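Local coordinates for protein glycoside Hydrolase (Bacteroides uniformis, PDB 5TA0) that probably hydrolyses agarose-derived oligosaccharides as a family 86 glycoside hydrolase, and binds a neoagaro-oligosaccharide in a pocket of its barrel domain, at residues E199-P204 with T220-F225. Numbering follows the deposited sequence.
Sequences EVINEP and TKLFEF. With GAL (beta-D-galactopyranose), chain C; AAL (3,6-anhydro-alpha-L-galactopyranose), chain B; SO4 (sulfate ion), chain G.
Leu222 and Phe225 of helix 219-236 both carry CG anti to the backbone N (chi1 163° and 172°), which sets Leu222 CD1 and CD2 against Pro204 and the Phe225 ring beside Val200 and Ile201. In the (alpha/beta) barrel, the contact thus joins an outer helix to the loop after strand 197-199, which bears Asn202 and Glu203 of the glycan pocket, and to the start of helix 204-210. Leu222 crosses Pro204 at about a right angle; in the conformer described, one of two deposited, CD1 lies 3.5 Å from Pro204 CB and CD2 equally near Pro204 CG, while Ile201 CG2 approaches CD1 more loosely, at 4.3 Å. All five residues are buried, and the interface between the segments is wholly apolar. On the pocket side, Glu203 OE1 sits 2.8 Å from O2 of the galactose, while its OE2 is hydrogen-bonded to His281. Lys221 extends elsewhere, its NZ giving a 2.8 Å hydrogen bond to sulfate O4 and a weak one to O1, and it makes a cation-pi contact with Phe168. Replacing Lys221 by an alanine is likely to leave the sulfate without its ammonium partner and Phe168 without its cation. The Phe225 ring is approached obliquely by Ile201 CD1 and by Val200 CG1, the latter 3.8 Å from CE2.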
ATOM      1  N   GLU A 199      -1.789 -14.516  -2.471  1.00  6.35           N
ATOM      2  CA  GLU A 199      -3.099 -13.921  -2.640  1.00  6.22           C
ATOM      3  C   GLU A 199      -3.952 -14.903  -3.421  1.00  5.94           C
ATOM      4  O   GLU A 199      -3.462 -15.616  -4.278  1.00  6.09           O
ATOM      5  CB  GLU A 199      -3.012 -12.598  -3.400  1.00  6.33           C
ATOM      6  CG  GLU A 199      -2.177 -11.490  -2.755  1.00  6.43           C
ATOM      7  CD  GLU A 199      -2.084 -10.276  -3.672  1.00  6.65           C
ATOM      8  OE1 GLU A 199      -1.602 -10.417  -4.816  1.00  7.23           O
ATOM      9  OE2 GLU A 199      -2.571  -9.182  -3.242  1.00  7.17           O
ATOM     10  N   VAL A 200      -5.246 -14.923  -3.124  1.00  5.79           N
ATOM     11  CA  VAL A 200      -6.137 -15.872  -3.808  1.00  5.93           C
ATOM     12  C   VAL A 200      -6.359 -15.479  -5.271  1.00  5.92           C
ATOM     13  O   VAL A 200      -6.140 -16.273  -6.203  1.00  6.63           O
ATOM     14  CB  VAL A 200      -7.470 -16.015  -3.032  1.00  5.84           C
ATOM     15  CG1 VAL A 200      -8.518 -16.782  -3.836  1.00  6.06           C
ATOM     16  CG2 VAL A 200      -7.204 -16.707  -1.685  1.00  5.92           C
ATOM     17  N   ILE A 201      -6.827 -14.252  -5.470  1.00  5.86           N
ATOM     18  CA  ILE A 201      -7.307 -13.846  -6.807  1.00  5.84           C
ATOM     19  C   ILE A 201      -7.273 -12.339  -6.962  1.00  5.80           C
ATOM     20  O   ILE A 201      -7.667 -11.600  -6.053  1.00  6.02           O
ATOM     21  CB  ILE A 201      -8.708 -14.457  -7.076  1.00  6.20           C
ATOM     22  CG1 ILE A 201      -9.139 -14.305  -8.537  1.00  6.58           C
ATOM     23  CG2 ILE A 201      -9.749 -13.908  -6.108  1.00  6.22           C
ATOM     24  CD1 ILE A 201     -10.403 -15.035  -8.850  1.00  6.80           C
ATOM     25  N   ASN A 202      -6.820 -11.869  -8.116  1.00  5.89           N
ATOM     26  CA  ASN A 202      -6.660 -10.437  -8.355  1.00  6.17           C
ATOM     27  C   ASN A 202      -7.969  -9.715  -8.702  1.00  6.13           C
ATOM     28  O   ASN A 202      -8.659 -10.112  -9.646  1.00  6.25           O
ATOM     29  CB  ASN A 202      -5.679 -10.246  -9.511  1.00  6.37           C
ATOM     30  CG  ASN A 202      -5.290  -8.811  -9.727  1.00  6.97           C
ATOM     31  OD1 ASN A 202      -4.623  -8.211  -8.898  1.00  7.68           O
ATOM     32  ND2 ASN A 202      -5.689  -8.241 -10.876  1.00  7.75           N
ATOM     33  N   GLU A 203      -8.331  -8.669  -7.942  1.00  6.21           N
ATOM     34  CA  GLU A 203      -9.439  -7.754  -8.283  1.00  6.43           C
ATOM     35  C   GLU A 203     -10.712  -8.472  -8.747  1.00  6.50           C
ATOM     36  O   GLU A 203     -11.261  -8.212  -9.825  1.00  6.45           O
ATOM     37  CB  GLU A 203      -8.948  -6.746  -9.326  1.00  6.66           C
ATOM     38  CG  GLU A 203      -7.778  -5.913  -8.814  1.00  7.14           C
ATOM     39  CD  GLU A 203      -7.375  -4.750  -9.681  1.00  8.19           C
ATOM     40  OE1 GLU A 203      -7.732  -4.747 -10.870  1.00  9.21           O
ATOM     41  OE2 GLU A 203      -6.638  -3.878  -9.147  1.00  8.55           O
ATOM     42  N   PRO A 204     -11.229  -9.375  -7.903  1.00  6.20           N
ATOM     43  CA  PRO A 204     -12.324 -10.220  -8.351  1.00  6.47           C
ATOM     44  C   PRO A 204     -13.665  -9.540  -8.535  1.00  6.71           C
ATOM     45  O   PRO A 204     -14.401  -9.920  -9.449  1.00  6.80           O
ATOM     46  CB  PRO A 204     -12.390 -11.313  -7.287  1.00  6.37           C
ATOM     47  CG  PRO A 204     -11.858 -10.649  -6.036  1.00  6.40           C
ATOM     48  CD  PRO A 204     -10.747  -9.764  -6.567  1.00  6.16           C
ATOM     49  N   THR A 220     -20.997 -12.727  -2.025  1.00  7.77           N
ATOM     50  CA  THR A 220     -20.582 -13.562  -0.912  1.00  8.26           C
ATOM     51  C   THR A 220     -20.021 -14.932  -1.339  1.00  7.96           C
ATOM     52  O   THR A 220     -19.202 -15.523  -0.625  1.00  7.95           O
ATOM     53  CB  THR A 220     -21.654 -13.699   0.171  1.00  8.80           C
ATOM     54  OG1 THR A 220     -22.809 -14.366  -0.327  1.00  9.03           O
ATOM     55  CG2 THR A 220     -22.059 -12.355   0.728  1.00  9.51           C
ATOM     56  N   LYS A 221     -20.452 -15.444  -2.490  1.00  7.67           N
ATOM     57  CA  LYS A 221     -19.872 -16.664  -3.023  1.00  7.73           C
ATOM     58  C   LYS A 221     -18.359 -16.506  -3.252  1.00  7.40           C
ATOM     59  O   LYS A 221     -17.598 -17.435  -2.989  1.00  6.98           O
ATOM     60  CB  LYS A 221     -20.578 -17.053  -4.314  1.00  8.81           C
ATOM     61  CG  LYS A 221     -20.209 -18.409  -4.874  1.00  9.80           C
ATOM     62  CD  LYS A 221     -20.951 -18.665  -6.185  1.00 11.71           C
ATOM     63  CE  LYS A 221     -20.877 -20.104  -6.616  1.00 12.69           C
ATOM     64  NZ  LYS A 221     -21.282 -20.274  -8.050  1.00 14.52           N
ATOM     65  N   LEU A 222     -17.938 -15.354  -3.753  0.50  7.17           N
ATOM     66  CA  LEU A 222     -16.514 -15.071  -3.917  0.50  7.57           C
ATOM     67  C   LEU A 222     -15.794 -15.083  -2.569  0.50  7.61           C
ATOM     68  O   LEU A 222     -14.677 -15.605  -2.433  0.50  7.37           O
ATOM     69  CB  LEU A 222     -16.320 -13.727  -4.592  0.50  7.70           C
ATOM     70  CG  LEU A 222     -14.910 -13.164  -4.453  0.50  7.76           C
ATOM     71  CD1 LEU A 222     -13.957 -13.867  -5.407  0.50  7.89           C
ATOM     72  CD2 LEU A 222     -14.952 -11.672  -4.686  0.50  8.00           C
ATOM     73  N   PHE A 223     -16.445 -14.539  -1.541  1.00  7.67           N
ATOM     74  CA  PHE A 223     -15.827 -14.579  -0.206  1.00  7.73           C
ATOM     75  C   PHE A 223     -15.684 -16.005   0.328  1.00  8.27           C
ATOM     76  O   PHE A 223     -14.628 -16.367   0.877  1.00  8.96           O
ATOM     77  CB  PHE A 223     -16.581 -13.628   0.737  1.00  7.66           C
ATOM     78  CG  PHE A 223     -16.624 -12.215   0.263  1.00  7.40           C
ATOM     79  CD1 PHE A 223     -15.618 -11.674  -0.550  1.00  7.68           C
ATOM     80  CD2 PHE A 223     -17.678 -11.377   0.619  1.00  7.26           C
ATOM     81  CE1 PHE A 223     -15.663 -10.374  -0.967  1.00  7.52           C
ATOM     82  CE2 PHE A 223     -17.723 -10.065   0.202  1.00  7.48           C
ATOM     83  CZ  PHE A 223     -16.709  -9.554  -0.601  1.00  7.68           C
ATOM     84  N   GLU A 224     -16.743 -16.821   0.164  0.50  8.78           N
ATOM     85  CA  GLU A 224     -16.699 -18.242   0.539  0.50  9.25           C
ATOM     86  C   GLU A 224     -15.550 -18.925  -0.200  0.50  8.43           C
ATOM     87  O   GLU A 224     -14.791 -19.686   0.403  0.50  8.74           O
ATOM     88  CB  GLU A 224     -18.022 -19.003   0.226  0.50 10.48           C
ATOM     89  CG  GLU A 224     -19.180 -18.803   1.218  0.50 11.98           C
ATOM     90  CD  GLU A 224     -20.472 -19.586   0.906  0.70 14.61           C
ATOM     91  OE1 GLU A 224     -20.417 -20.635   0.229  0.70 17.73           O
ATOM     92  OE2 GLU A 224     -21.521 -19.078   1.322  0.70 17.22           O
ATOM     93  N   PHE A 225     -15.432 -18.647  -1.504  1.00  7.51           N
ATOM     94  CA  PHE A 225     -14.351 -19.191  -2.344  1.00  7.08           C
ATOM     95  C   PHE A 225     -12.976 -18.973  -1.714  1.00  7.24           C
ATOM     96  O   PHE A 225     -12.133 -19.855  -1.762  1.00  7.10           O
ATOM     97  CB  PHE A 225     -14.489 -18.543  -3.724  1.00  6.85           C
ATOM     98  CG  PHE A 225     -13.381 -18.801  -4.713  1.00  6.74           C
ATOM     99  CD1 PHE A 225     -13.437 -19.904  -5.548  1.00  6.81           C
ATOM    100  CD2 PHE A 225     -12.378 -17.875  -4.924  1.00  6.57           C
ATOM    101  CE1 PHE A 225     -12.471 -20.110  -6.512  1.00  6.72           C
ATOM    102  CE2 PHE A 225     -11.431 -18.074  -5.901  1.00  6.56           C
ATOM    103  CZ  PHE A 225     -11.477 -19.189  -6.698  1.00  6.67           C
TER
HETATM  104  C1  GAL C   3      -5.465  -2.896 -13.620  1.00 21.92           C
HETATM  105  C2  GAL C   3      -4.991  -4.271 -13.175  1.00 21.69           C
HETATM  106  C3  GAL C   3      -3.555  -4.590 -13.551  1.00 21.98           C
HETATM  107  C4  GAL C   3      -3.137  -3.987 -14.888  1.00 23.58           C
HETATM  108  C5  GAL C   3      -3.580  -2.559 -15.049  1.00 23.51           C
HETATM  109  C6  GAL C   3      -3.218  -1.908 -16.397  1.00 24.53           C
HETATM  110  O2  GAL C   3      -5.083  -4.369 -11.761  1.00 20.73           O
HETATM  111  O3  GAL C   3      -3.550  -6.023 -13.635  1.00 21.27           O
HETATM  112  O4  GAL C   3      -3.716  -4.792 -15.932  1.00 24.18           O
HETATM  113  O5  GAL C   3      -5.002  -2.580 -14.936  1.00 23.29           O
HETATM  114  O6  GAL C   3      -1.800  -1.808 -16.619  1.00 23.51           O
HETATM  115  C1  AAL B   2      -9.882  -0.284 -14.755  1.00 20.77           C
HETATM  116  C2  AAL B   2      -9.011  -0.960 -15.813  1.00 21.83           C
HETATM  117  C3  AAL B   2      -8.400  -2.195 -15.200  1.00 21.13           C
HETATM  118  C4  AAL B   2      -7.553  -1.846 -14.008  1.00 21.49           C
HETATM  119  C5  AAL B   2      -8.651  -1.520 -13.036  1.00 20.39           C
HETATM  120  C6  AAL B   2      -9.588  -2.688 -13.230  1.00 19.54           C
HETATM  121  O2  AAL B   2      -7.969  -0.081 -16.259  1.00 22.06           O
HETATM  122  O3  AAL B   2      -9.456  -2.997 -14.635  1.00 20.95           O
HETATM  123  O4  AAL B   2      -6.889  -3.011 -13.574  1.00 23.12           O
HETATM  124  O5  AAL B   2      -9.245  -0.293 -13.466  1.00 18.88           O
HETATM  125  S   SO4 G 704     -23.064 -17.446  -9.178  1.00 24.08           S
HETATM  126  O1  SO4 G 704     -21.565 -17.262  -9.131  1.00 21.23           O
HETATM  127  O2  SO4 G 704     -23.698 -16.358  -8.358  1.00 20.00           O
HETATM  128  O3  SO4 G 704     -23.567 -17.381 -10.589  1.00 24.24           O
HETATM  129  O4  SO4 G 704     -23.513 -18.732  -8.535  1.00 22.86           O